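Local coordinates for hypothetical protein (Uncultured marine organism, PDB 2OD6) that is of unknown function but forms a dimer of ferredoxin-like subunits and holds an oxo fatty acid, 10-oxohexadecanoic acid, between its helices and sheet, at residues 29-32 with 33-37; 36-39 with 40-44. One frame throughout, in Å; residues are numbered along the deposited sequence.

Contact 1: residues 29-32 with 33-37. With OHA (10-oxohexadecanoic acid), chain E.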
ATOM      1  N   GLU A  29      13.916   1.863 -11.798  1.00 12.87           N
ATOM      2  CA  GLU A  29      14.068   3.296 -12.128  1.00 12.88           C
ATOM      3  C   GLU A  29      14.545   3.489 -13.576  1.00 10.94           C
ATOM      4  O   GLU A  29      14.037   4.326 -14.314  1.00  7.99           O
ATOM      5  CB  GLU A  29      15.053   3.953 -11.172  1.00 13.82           C
ATOM      6  CG  GLU A  29      14.516   4.125  -9.757  1.00 20.67           C
ATOM      7  CD  GLU A  29      15.581   4.589  -8.749  1.00 21.88           C
ATOM      8  OE1 GLU A  29      16.794   4.321  -8.975  1.00 23.68           O
ATOM      9  OE2 GLU A  29      15.189   5.209  -7.726  1.00 29.26           O
ATOM     10  N   LYS A  30      15.504   2.689 -13.996  1.00  9.97           N
ATOM     11  CA  LYS A  30      16.103   2.892 -15.314  1.00 10.19           C
ATOM     12  C   LYS A  30      15.144   2.536 -16.464  1.00  9.67           C
ATOM     13  O   LYS A  30      15.226   3.148 -17.518  1.00 10.19           O
ATOM     14  CB  LYS A  30      17.452   2.150 -15.439  1.00 10.64           C
ATOM     15  CG  LYS A  30      18.570   2.877 -14.659  1.00 11.06           C
ATOM     16  CD  LYS A  30      19.906   2.272 -14.867  1.00 19.60           C
ATOM     17  CE  LYS A  30      20.998   3.015 -14.109  1.00 20.38           C
ATOM     18  NZ  LYS A  30      22.156   2.066 -13.927  1.00 23.20           N
ATOM     19  N   THR A  31      14.236   1.586 -16.250  1.00  6.76           N
ATOM     20  CA  THR A  31      13.333   1.105 -17.303  1.00  8.64           C
ATOM     21  C   THR A  31      11.982   1.829 -17.298  1.00 10.22           C
ATOM     22  O   THR A  31      11.125   1.617 -18.180  1.00  7.39           O
ATOM     23  CB  THR A  31      13.132  -0.411 -17.186  1.00  8.24           C
ATOM     24  OG1 THR A  31      12.523  -0.737 -15.933  1.00 11.86           O
ATOM     25  CG2 THR A  31      14.488  -1.131 -17.293  1.00  7.11           C
ATOM     26  N   ALA A  32      11.819   2.756 -16.360  1.00  8.69           N
ATOM     27  CA  ALA A  32      10.558   3.488 -16.193  1.00  9.53           C
ATOM     28  C   ALA A  32      10.091   4.236 -17.449  1.00 13.44           C
ATOM     29  O   ALA A  32       8.897   4.327 -17.705  1.00 15.19           O
ATOM     30  CB  ALA A  32      10.684   4.448 -15.018  1.00  9.97           C
ATOM     31  N   PRO A  33      11.024   4.801 -18.225  1.00 14.31           N
ATOM     32  CA  PRO A  33      10.602   5.454 -19.465  1.00 16.08           C
ATOM     33  C   PRO A  33       9.805   4.571 -20.435  1.00 17.05           C
ATOM     34  O   PRO A  33       9.000   5.100 -21.209  1.00 21.68           O
ATOM     35  CB  PRO A  33      11.927   5.903 -20.106  1.00 16.27           C
ATOM     36  CG  PRO A  33      12.839   6.095 -18.943  1.00 15.83           C
ATOM     37  CD  PRO A  33      12.463   4.984 -17.982  1.00 15.73           C
ATOM     38  N   VAL A  34      10.046   3.262 -20.409  1.00 13.02           N
ATOM     39  CA  VAL A  34       9.278   2.305 -21.175  1.00 12.80           C
ATOM     40  C   VAL A  34       7.969   1.980 -20.443  1.00 12.92           C
ATOM     41  O   VAL A  34       6.891   2.292 -20.940  1.00 14.02           O
ATOM     42  CB  VAL A  34      10.110   1.019 -21.457  1.00 11.61           C
ATOM     43  CG1 VAL A  34       9.279  -0.026 -22.232  1.00 10.67           C
ATOM     44  CG2 VAL A  34      11.383   1.374 -22.259  1.00 15.10           C
ATOM     45  N   TRP A  35       8.051   1.381 -19.255  1.00 11.47           N
ATOM     46  CA  TRP A  35       6.875   0.751 -18.669  1.00 11.53           C
ATOM     47  C   TRP A  35       5.851   1.731 -18.115  1.00 13.62           C
ATOM     48  O   TRP A  35       4.653   1.453 -18.184  1.00 14.51           O
ATOM     49  CB  TRP A  35       7.239  -0.337 -17.655  1.00 14.04           C
ATOM     50  CG  TRP A  35       8.014   0.089 -16.464  1.00 14.18           C
ATOM     51  CD1 TRP A  35       9.364  -0.022 -16.292  1.00 15.58           C
ATOM     52  CD2 TRP A  35       7.499   0.655 -15.255  1.00 15.57           C
ATOM     53  NE1 TRP A  35       9.727   0.474 -15.078  1.00 18.86           N
ATOM     54  CE2 TRP A  35       8.605   0.891 -14.409  1.00 18.70           C
ATOM     55  CE3 TRP A  35       6.212   0.985 -14.802  1.00 13.39           C
ATOM     56  CZ2 TRP A  35       8.469   1.452 -13.133  1.00 22.51           C
ATOM     57  CZ3 TRP A  35       6.069   1.558 -13.526  1.00 21.54           C
ATOM     58  CH2 TRP A  35       7.196   1.788 -12.709  1.00 18.95           C
ATOM     59  N   VAL A  36       6.286   2.895 -17.625  1.00 13.72           N
ATOM     60  CA  VAL A  36       5.343   3.831 -16.993  1.00 13.05           C
ATOM     61  C   VAL A  36       4.381   4.363 -18.041  1.00 12.69           C
ATOM     62  O   VAL A  36       3.156   4.348 -17.846  1.00 10.88           O
ATOM     63  CB  VAL A  36       6.031   5.025 -16.229  1.00 15.08           C
ATOM     64  CG1 VAL A  36       4.977   5.908 -15.600  1.00 15.29           C
ATOM     65  CG2 VAL A  36       6.969   4.542 -15.146  1.00  8.80           C
ATOM     66  N   LYS A  37       4.934   4.773 -19.177  1.00 10.79           N
ATOM     67  CA  LYS A  37       4.145   5.271 -20.275  1.00 12.69           C
ATOM     68  C   LYS A  37       3.119   4.215 -20.682  1.00 10.56           C
ATOM     69  O   LYS A  37       1.958   4.533 -20.934  1.00 12.28           O
ATOM     70  CB  LYS A  37       5.079   5.585 -21.450  1.00 15.64           C
ATOM     71  CG  LYS A  37       4.507   6.418 -22.512  1.00 22.88           C
ATOM     72  CD  LYS A  37       5.551   6.752 -23.591  1.00 33.12           C
ATOM     73  CE  LYS A  37       5.843   5.579 -24.532  1.00 39.32           C
ATOM     74  NZ  LYS A  37       6.941   4.690 -24.024  1.00 40.49           N
TER
HETATM   75  O2  OHA E 300      -1.256  -4.883 -10.223  1.00 14.23           O
HETATM   76  C16 OHA E 300      -0.404  -5.766 -10.164  1.00 20.78           C
HETATM   77  O3  OHA E 300      -0.779  -6.869  -9.557  1.00 13.67           O
HETATM   78  C15 OHA E 300       0.982  -5.649 -10.780  1.00 22.14           C
HETATM   79  C14 OHA E 300       1.986  -6.634 -10.150  1.00 28.73           C
HETATM   80  C13 OHA E 300       3.339  -6.773 -10.891  1.00 34.59           C
HETATM   81  C12 OHA E 300       4.585  -6.531 -10.013  1.00 38.11           C
HETATM   82  C11 OHA E 300       5.904  -7.138 -10.564  1.00 42.40           C
HETATM   83  C10 OHA E 300       7.141  -6.218 -10.536  1.00 43.52           C
HETATM   84  C9  OHA E 300       7.130  -5.246 -11.737  1.00 50.66           C
HETATM   85  C8  OHA E 300       8.045  -4.003 -11.637  1.00 49.81           C
HETATM   86  C7  OHA E 300       7.744  -3.009 -12.769  1.00 47.41           C
HETATM   87  O1  OHA E 300       6.861  -2.164 -12.645  1.00 36.52           O
HETATM   88  C6  OHA E 300       8.481  -3.014 -14.090  1.00 42.93           C
HETATM   89  C5  OHA E 300       9.652  -3.994 -14.139  1.00 47.53           C
HETATM   90  C4  OHA E 300      10.409  -3.852 -15.473  1.00 46.80           C
HETATM   91  C3  OHA E 300      11.713  -4.666 -15.590  1.00 44.51           C
HETATM   92  C2  OHA E 300      12.748  -4.437 -14.480  1.00 39.65           C
HETATM   93  C1  OHA E 300      12.994  -5.724 -13.703  1.00 38.60           C

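Contact 2: residues 36-39 with 40-44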
ATOM      1  N   VAL A  36       6.286   2.895 -17.625  1.00 13.72           N
ATOM      2  CA  VAL A  36       5.343   3.831 -16.993  1.00 13.05           C
ATOM      3  C   VAL A  36       4.381   4.363 -18.041  1.00 12.69           C
ATOM      4  O   VAL A  36       3.156   4.348 -17.846  1.00 10.88           O
ATOM      5  CB  VAL A  36       6.031   5.025 -16.229  1.00 15.08           C
ATOM      6  CG1 VAL A  36       4.977   5.908 -15.600  1.00 15.29           C
ATOM      7  CG2 VAL A  36       6.969   4.542 -15.146  1.00  8.80           C
ATOM      8  N   LYS A  37       4.934   4.773 -19.177  1.00 10.79           N
ATOM      9  CA  LYS A  37       4.145   5.271 -20.275  1.00 12.69           C
ATOM     10  C   LYS A  37       3.119   4.215 -20.682  1.00 10.56           C
ATOM     11  O   LYS A  37       1.958   4.533 -20.934  1.00 12.28           O
ATOM     12  CB  LYS A  37       5.079   5.585 -21.450  1.00 15.64           C
ATOM     13  CG  LYS A  37       4.507   6.418 -22.512  1.00 22.88           C
ATOM     14  CD  LYS A  37       5.551   6.752 -23.591  1.00 33.12           C
ATOM     15  CE  LYS A  37       5.843   5.579 -24.532  1.00 39.32           C
ATOM     16  NZ  LYS A  37       6.941   4.690 -24.024  1.00 40.49           N
ATOM     17  N   GLU A  38       3.555   2.961 -20.756  1.00  8.83           N
ATOM     18  CA  GLU A  38       2.670   1.895 -21.226  1.00  7.06           C
ATOM     19  C   GLU A  38       1.529   1.639 -20.272  1.00  6.84           C
ATOM     20  O   GLU A  38       0.378   1.496 -20.691  1.00  7.35           O
ATOM     21  CB  GLU A  38       3.458   0.610 -21.462  1.00  9.29           C
ATOM     22  CG  GLU A  38       4.422   0.713 -22.605  1.00  8.52           C
ATOM     23  CD  GLU A  38       3.761   0.816 -23.978  1.00 14.66           C
ATOM     24  OE1 GLU A  38       2.548   0.576 -24.119  1.00  9.96           O
ATOM     25  OE2 GLU A  38       4.482   1.126 -24.935  1.00 17.36           O
HETATM   26  N   MSE A  39       1.847   1.586 -18.987  1.00  8.34           N
HETATM   27  CA  MSE A  39       0.837   1.324 -17.956  1.00 10.67           C
HETATM   28  C   MSE A  39      -0.173   2.472 -17.788  1.00  6.87           C
HETATM   29  O   MSE A  39      -1.375   2.246 -17.614  1.00  6.25           O
HETATM   30  CB  MSE A  39       1.520   0.988 -16.611  1.00 11.72           C
HETATM   31  CG  MSE A  39       2.269  -0.278 -16.651  1.00  2.00           C
HETATM   32 SE   MSE A  39       2.943  -0.890 -14.929  0.75 13.61          SE
HETATM   33  CE  MSE A  39       1.377  -1.841 -14.158  1.00  8.15           C
ATOM     34  N   LYS A  40       0.305   3.703 -17.867  1.00  8.05           N
ATOM     35  CA  LYS A  40      -0.577   4.829 -17.750  1.00  9.94           C
ATOM     36  C   LYS A  40      -1.493   4.916 -18.931  1.00 11.15           C
ATOM     37  O   LYS A  40      -2.657   5.289 -18.770  1.00 11.15           O
ATOM     38  CB  LYS A  40       0.188   6.133 -17.563  1.00 11.27           C
ATOM     39  CG  LYS A  40       0.870   6.228 -16.213  1.00 15.36           C
ATOM     40  CD  LYS A  40       1.186   7.664 -15.891  1.00 16.20           C
ATOM     41  CE  LYS A  40       1.675   7.796 -14.454  1.00 16.37           C
ATOM     42  NZ  LYS A  40       2.248   9.165 -14.283  1.00 20.72           N
ATOM     43  N   SER A  41      -1.007   4.543 -20.125  1.00 10.57           N
ATOM     44  CA  SER A  41      -1.866   4.555 -21.314  1.00  9.99           C
ATOM     45  C   SER A  41      -2.967   3.507 -21.187  1.00  8.75           C
ATOM     46  O   SER A  41      -3.935   3.552 -21.939  1.00  9.06           O
ATOM     47  CB  SER A  41      -1.064   4.286 -22.587  1.00 11.14           C
ATOM     48  OG  SER A  41      -0.703   2.907 -22.656  1.00 12.51           O
ATOM     49  N   ARG A  42      -2.792   2.560 -20.263  1.00  7.83           N
ATOM     50  CA  ARG A  42      -3.785   1.525 -19.963  1.00  5.74           C
ATOM     51  C   ARG A  42      -4.564   1.767 -18.691  1.00  8.54           C
ATOM     52  O   ARG A  42      -5.326   0.891 -18.252  1.00  7.80           O
ATOM     53  CB  ARG A  42      -3.085   0.175 -19.899  1.00  7.86           C
ATOM     54  CG  ARG A  42      -2.546  -0.248 -21.227  1.00  4.66           C
ATOM     55  CD  ARG A  42      -1.658  -1.457 -21.083  1.00 11.20           C
ATOM     56  NE  ARG A  42      -1.336  -2.004 -22.384  1.00  7.99           N
ATOM     57  CZ  ARG A  42      -0.399  -1.534 -23.205  1.00  4.87           C
ATOM     58  NH1 ARG A  42       0.344  -0.490 -22.878  1.00 11.35           N
ATOM     59  NH2 ARG A  42      -0.220  -2.111 -24.380  1.00  8.95           N
ATOM     60  N   GLY A  43      -4.366   2.933 -18.076  1.00  6.87           N
ATOM     61  CA  GLY A  43      -5.155   3.326 -16.888  1.00 10.55           C
ATOM     62  C   GLY A  43      -4.521   3.207 -15.513  1.00  9.86           C
ATOM     63  O   GLY A  43      -5.219   3.318 -14.517  1.00 10.06           O
ATOM     64  N   LEU A  44      -3.219   2.973 -15.448  1.00  8.81           N
ATOM     65  CA  LEU A  44      -2.436   3.197 -14.234  1.00 10.31           C
ATOM     66  C   LEU A  44      -2.504   4.674 -13.897  1.00 12.03           C
ATOM     67  O   LEU A  44      -2.205   5.523 -14.732  1.00 11.09           O
ATOM     68  CB  LEU A  44      -0.958   2.796 -14.410  1.00 13.04           C
ATOM     69  CG  LEU A  44      -0.062   2.831 -13.145  1.00  8.16           C
ATOM     70  CD1 LEU A  44      -0.375   1.721 -12.175  1.00  6.56           C
ATOM     71  CD2 LEU A  44       1.388   2.763 -13.551  1.00  8.50           C
TER
HETATM   72  O   HOH W   1       2.069  -1.386 -26.278  1.00 33.22           O

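Contact 1: residues 29-32 with 33-37
At the proline kink of helix 18-40 in this ferredoxin-like fold, Thr31 and Ala32 meet Trp35 at the wall of the pocket for 10-oxohexadecanoic acid. Pro33 N has no hydrogen to give to the preceding turn, and its ring sits close against Ala32, with CD of Pro33 3.5 Å from CB of Ala32, tighter than usual for two carbons. Val34 N, also without a bond to the turn before, reaches Thr31 O instead, from above the carbonyl plane at 3.0 Å. Trp35 N lies in that plane, 3.3 Å from the same Thr31 O, and with this bond and that of Val36 N to Ala32 O the i to i-4 pattern returns.

The Trp35 indole is packed on both faces. CG is placed between the backbone N and the carbonyl carbon (chi1 61°), which swings the ring back along the helix beneath Ala32. There CA of Ala32 makes a CH-pi contact, 3.7 Å from the centroid of the five-membered ring and 27° off its normal, and CG2 of Val36 covers the rim of the same face. Thr31 meets the ring at its edge, with CB in the ring plane. Thr31 OG1 bonds to Ala27 O, one turn back, and Trp35 NE1 to Val28 O, nearly two turns back, the NE1 bond probably fixing the rotation of the indole. Phe47 adds an edge-to-face ring contact. The opposite indole face is turned to the ligand: C6 of the chain lies 3.8 Å from CD1 of Trp35, and the keto oxygen O1 stands 3.7 Å above the ring plane, offset toward the rim.

Contact 2: residues 36-39 with 40-44
Glu38 and Arg42, side by side at the C-terminal end of helix 18-40, form the more open, polar side of this contact, while Met39, modelled as selenomethionine, and Leu44 pack its buried side. There CD2 of Leu44 lies 3.5 Å from CB of Met39, and both side chains continue onto Tyr65 and Tyr67 of the sheet. The polar side is bordered by Asn76 and Tyr79 of helix 70-85. The Glu38 chain bends at chi2 (-69°), bringing OE1 to the guanidinium edge, where its anti lone pair meets Arg42 NH1 in a 2.7 Å salt bridge; the two planes are 49° apart. A water donates to OE1 and accepts from NH2. NH1 also donates to Glu38 O at 3.0 Å, from the face opposite to Ser41 OG, which donates to Glu38 O at 2.6 Å. Shortening Arg42 to an alanine would probably leave the Glu38 carboxylate without its charged mate and the bridging water without NH2. Met39 O likewise accepts from opposite faces, from Arg42 N and from Leu44 N at 2.9 Å. With Gly43 N bonded to Lys40 O at 3.0 Å and Gly43 at positive phi as C-prime residue, this is a Schellman motif closing the helix before strand 44-52.

In the fold
Contacts 1 and 2 follow one another along helix 18-40, with their centres 10 Å apart. Contact 1 spans the kink and contact 2 the C-terminal end of the same helix, overlapping at Val36 and Lys37. Both border the fatty-acid pocket: Thr31 and Trp35 of contact 1 belong to it, while the Met39 side chain of contact 2 comes within about 5 Å of the ligand, near Tyr65 and Tyr67, which hydrogen-bond to it. Both also reach the dimer interface through Val36, which packs on Val110 of the second subunit; Lys40 adds a salt bridge to the terminal carboxylate of that residue.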